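Side-chain contacts in (R)-specific enoyl-CoA hydratase (Pseudomonas aeruginosa, PDB 5CPG), which probably catalyses the reversible, stereospecific hydration of trans-2-enoyl-CoA thioesters to (R)-3-hydroxyacyl-CoA: residues Ser22-Glu25 with Arg26-Gln29; Gly125-Val128 with Val129-Glu132. All blocks are in the same frame, centred on the assembly; numbering follows the deposited sequence.

Overall arrangement
Both contacts are local, with side chains acting over a few residues of chain at places where regular structure begins or is interrupted. From the N terminus, the chain runs through strand 16-22 and turns at once into helix 25-35; interaction 1 closes that short connection at the first turn of the helix. Much later, strand 113-121 doubles back into strand 127-136, and interaction 2 lies at the start of this returning strand. The two contacts follow in series, neither nesting nor crossing, with centres about 19 Å apart. Both belong to one hotdog-fold domain: the first ties a strand to a helix, the second fits an irregular strand between its neighbours. Ile23 and Val128 both touch Val93.

Interaction 1 of 2, residues Ser22-Glu25 with Arg26-Gln29; sequences SIAE and RDLQ
Ala24 and Asp27 illustrate how a helix can be started by a side chain reaching back to the residue before it. Ala24 holds the N-cap position of helix 25-35, and its backbone N gives a hydrogen bond of 2.9 Å to Asp27 OD2, with an N-H...O angle of 158°. The anti lone pair of OD2 is used. A first torsion of -59°, which sets CG beside Asp27's own backbone N, swings the carboxylate back toward the preceding loop. This is the side-chain half of a capping box; alanine at the cap has no polar group to supply the reciprocal bond. In return, Ala24 O accepts two weak bonds, from Asp27 N at 3.0 Å and Leu28 N at 3.3 Å.

The tight side is apolar: Ile23 CG2 meets Leu28 CD1 at 3.7 Å, the two buried side chains crossing at about a right angle, with Ala58 touching both. On the more open side the contact is looser. The Glu25 carboxylate and Gln29 amide lie stacked, their planes 9° apart, but Glu25 CD and Gln29 NE2 stay 3.8 Å apart, and the carboxylate finds its salt bridge in Arg56. Arg26 leads away to the carbonyl of Ile152 and to a bound glycerol.

Besides its bond, Asp27 OD2 lies 3.1 Å from the carbonyl oxygen Ser22 O, a second acceptor. That unfavourable neighbour might raise the carboxylate's proton affinity, whereas the N-terminal end of the helix would be expected to favour its charged form.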
loop_
_atom_site.group_PDB
_atom_site.type_symbol
_atom_site.label_atom_id
_atom_site.label_comp_id
_atom_site.label_asym_id
_atom_site.label_seq_id
_atom_site.Cartn_x
_atom_site.Cartn_y
_atom_site.Cartn_z
ATOM N N SER A 22 13.095 -6.768 -5.542
ATOM C CA SER A 22 13.402 -6.270 -6.863
ATOM C C SER A 22 12.118 -5.736 -7.484
ATOM O O SER A 22 11.058 -6.234 -7.183
ATOM C CB SER A 22 13.980 -7.391 -7.719
ATOM O OG SER A 22 13.087 -8.499 -7.685
ATOM N N ILE A 23 12.217 -4.720 -8.329
ATOM C CA ILE A 23 11.045 -4.184 -9.018
ATOM C C ILE A 23 10.949 -4.751 -10.440
ATOM O O ILE A 23 11.499 -4.214 -11.396
ATOM C CB ILE A 23 11.081 -2.657 -9.087
ATOM C CG1 ILE A 23 11.349 -2.096 -7.683
ATOM C CG2 ILE A 23 9.747 -2.134 -9.607
ATOM C CD1 ILE A 23 10.348 -2.534 -6.676
ATOM N N ALA A 24 10.209 -5.835 -10.558
ATOM C CA ALA A 24 10.126 -6.532 -11.830
ATOM C C ALA A 24 8.765 -6.284 -12.439
ATOM O O ALA A 24 7.867 -5.730 -11.815
ATOM C CB ALA A 24 10.365 -8.043 -11.608
ATOM N N GLU A 25 8.599 -6.704 -13.675
ATOM C CA GLU A 25 7.342 -6.495 -14.375
ATOM C C GLU A 25 6.181 -7.084 -13.573
ATOM O O GLU A 25 5.101 -6.549 -13.506
ATOM C CB GLU A 25 7.413 -7.159 -15.757
ATOM C CG GLU A 25 6.108 -7.013 -16.527
ATOM C CD GLU A 25 6.114 -7.636 -17.903
ATOM O OE1 GLU A 25 6.482 -8.824 -17.994
ATOM O OE2 GLU A 25 5.711 -6.936 -18.869
ATOM N N ARG A 26 6.437 -8.214 -12.964
ATOM C CA ARG A 26 5.388 -8.940 -12.285
ATOM C C ARG A 26 4.903 -8.173 -11.061
ATOM O O ARG A 26 3.733 -8.226 -10.725
ATOM C CB ARG A 26 5.954 -10.300 -11.900
ATOM C CG ARG A 26 5.009 -11.376 -11.706
ATOM C CD ARG A 26 5.799 -12.657 -11.643
ATOM N NE ARG A 26 5.238 -13.453 -10.578
ATOM C CZ ARG A 26 4.323 -14.393 -10.760
ATOM N NH1 ARG A 26 3.902 -14.682 -11.982
ATOM N NH2 ARG A 26 3.844 -15.038 -9.713
ATOM N N ASP A 27 5.811 -7.419 -10.438
ATOM C CA ASP A 27 5.426 -6.569 -9.285
ATOM C C ASP A 27 4.492 -5.461 -9.712
ATOM O O ASP A 27 3.506 -5.163 -9.030
ATOM C CB ASP A 27 6.662 -6.021 -8.633
ATOM C CG ASP A 27 7.560 -7.142 -8.158
ATOM O OD1 ASP A 27 7.159 -7.827 -7.223
ATOM O OD2 ASP A 27 8.624 -7.384 -8.741
ATOM N N LEU A 28 4.778 -4.874 -10.864
ATOM C CA LEU A 28 3.929 -3.798 -11.403
ATOM C C LEU A 28 2.579 -4.377 -11.709
ATOM O O LEU A 28 1.559 -3.777 -11.405
ATOM C CB LEU A 28 4.575 -3.167 -12.660
ATOM C CG LEU A 28 5.517 -1.966 -12.479
ATOM C CD1 LEU A 28 6.393 -2.138 -11.247
ATOM C CD2 LEU A 28 6.344 -1.730 -13.747
ATOM N N GLN A 29 2.553 -5.567 -12.322
ATOM C CA GLN A 29 1.278 -6.162 -12.698
ATOM C C GLN A 29 0.466 -6.606 -11.459
ATOM O O GLN A 29 -0.725 -6.379 -11.408
ATOM C CB GLN A 29 1.501 -7.349 -13.613
ATOM C CG GLN A 29 2.050 -6.936 -14.956
ATOM C CD GLN A 29 2.564 -8.114 -15.736
ATOM O OE1 GLN A 29 3.067 -9.083 -15.164
ATOM N NE2 GLN A 29 2.480 -8.020 -17.049
#

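Interaction 2 of 2, residues Gly125-Val128 with Val129-Glu132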
loop_
_atom_site.group_PDB
_atom_site.type_symbol
_atom_site.label_atom_id
_atom_site.label_comp_id
_atom_site.label_asym_id
_atom_site.label_seq_id
_atom_site.Cartn_x
_atom_site.Cartn_y
_atom_site.Cartn_z
ATOM N N GLY A 125 21.295 3.903 -3.657
ATOM C CA GLY A 125 21.357 4.443 -2.315
ATOM C C GLY A 125 20.528 5.697 -2.089
ATOM O O GLY A 125 20.582 6.271 -1.002
ATOM N N LYS A 126 19.789 6.131 -3.106
ATOM C CA LYS A 126 18.943 7.312 -3.022
ATOM C C LYS A 126 17.661 6.949 -2.261
ATOM O O LYS A 126 17.089 5.896 -2.498
ATOM C CB LYS A 126 18.602 7.822 -4.415
ATOM C CG LYS A 126 19.824 8.389 -5.138
ATOM C CD LYS A 126 20.207 9.739 -4.534
ATOM C CE LYS A 126 21.420 10.358 -5.240
ATOM N NZ LYS A 126 22.745 9.823 -4.794
ATOM N N GLN A 127 17.196 7.806 -1.367
ATOM C CA GLN A 127 15.943 7.483 -0.653
ATOM C C GLN A 127 14.709 7.732 -1.546
ATOM O O GLN A 127 14.544 8.795 -2.131
ATOM C CB GLN A 127 15.872 8.296 0.654
ATOM C CG GLN A 127 14.683 7.924 1.541
ATOM C CD GLN A 127 14.830 8.481 2.947
ATOM O OE1 GLN A 127 15.728 9.257 3.208
ATOM N NE2 GLN A 127 13.960 8.065 3.855
ATOM N N VAL A 128 13.829 6.740 -1.663
ATOM C CA VAL A 128 12.635 6.907 -2.482
ATOM C C VAL A 128 11.380 7.165 -1.641
ATOM O O VAL A 128 10.445 7.783 -2.105
ATOM C CB VAL A 128 12.426 5.707 -3.400
ATOM C CG1 VAL A 128 13.617 5.571 -4.338
ATOM C CG2 VAL A 128 12.240 4.443 -2.624
ATOM N N VAL A 129 11.414 6.743 -0.395
ATOM C CA VAL A 129 10.298 6.969 0.538
ATOM C C VAL A 129 10.842 7.225 1.925
ATOM O O VAL A 129 11.778 6.573 2.374
ATOM C CB VAL A 129 9.302 5.736 0.578
ATOM C CG1 VAL A 129 8.312 5.845 1.734
ATOM C CG2 VAL A 129 8.575 5.640 -0.689
ATOM N N ASP A 130 10.226 8.183 2.617
ATOM C CA ASP A 130 10.509 8.395 4.015
ATOM C C ASP A 130 9.199 8.279 4.768
ATOM O O ASP A 130 8.128 8.548 4.220
ATOM C CB ASP A 130 11.135 9.780 4.239
ATOM C CG ASP A 130 11.731 9.925 5.605
ATOM O OD1 ASP A 130 12.186 8.908 6.173
ATOM O OD2 ASP A 130 11.704 11.060 6.135
ATOM N N GLY A 131 9.269 7.917 6.027
ATOM C CA GLY A 131 8.027 7.834 6.781
ATOM C C GLY A 131 8.190 7.170 8.116
ATOM O O GLY A 131 9.281 6.808 8.535
ATOM N N GLU A 132 7.072 7.021 8.821
ATOM C CA GLU A 132 7.115 6.360 10.100
ATOM C C GLU A 132 5.817 5.570 10.336
ATOM O O GLU A 132 4.764 5.917 9.793
ATOM C CB GLU A 132 7.360 7.398 11.219
ATOM C CG GLU A 132 6.543 8.706 11.093
ATOM C CD GLU A 132 7.121 9.787 10.111
ATOM O OE1 GLU A 132 8.343 9.797 9.810
ATOM O OE2 GLU A 132 6.328 10.656 9.651
#
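A classic beta bulge near the start of strand 127-136 brings Gln127 and Asp130 together: Val128 and Val129 both face Val120 of the partner strand. The extra residue resets the alternation of side chains, and Gln127 and Asp130, three apart, come to the same face of the strand, while the two valines share the other.

Gln127 exploits this. Its chain is stretched out, with CG anti to the backbone N, and runs forward along the strand to place NE2 3.0 Å from Val129 O. The bond is fairly straight at 157°; Val129 O lies near the plane of the amide, although the donor sits above the plane of the carbonyl, 37° out of it. NE2 also makes a weak bond of 3.0 Å to Asp130 OD1, where the amide and carboxylate planes are steeply inclined to one another. Gln127 CG, 3.3 Å from Val129 O, lies close against the same carbonyl. One amide nitrogen thus holds the carbonyl oxygen of the second bulge residue and, more weakly, a carboxylate oxygen of the residue after it. On the other face, Val128 CG2 and Val129 CG2 are 4.3 Å apart.

The stronger partner of the Asp130 carboxylate is Arg88 of strand 81-89, in a salt bridge to the other oxygen, OD2, and Gln127 rests on Arg119 and Phe121 of strand 113-121. The side chain of Val129 packs on Ser63 and Ile67 of helix 62-73, the helix wrapped by the hotdog sheet, and on Leu87 and Phe89 of strand 81-89.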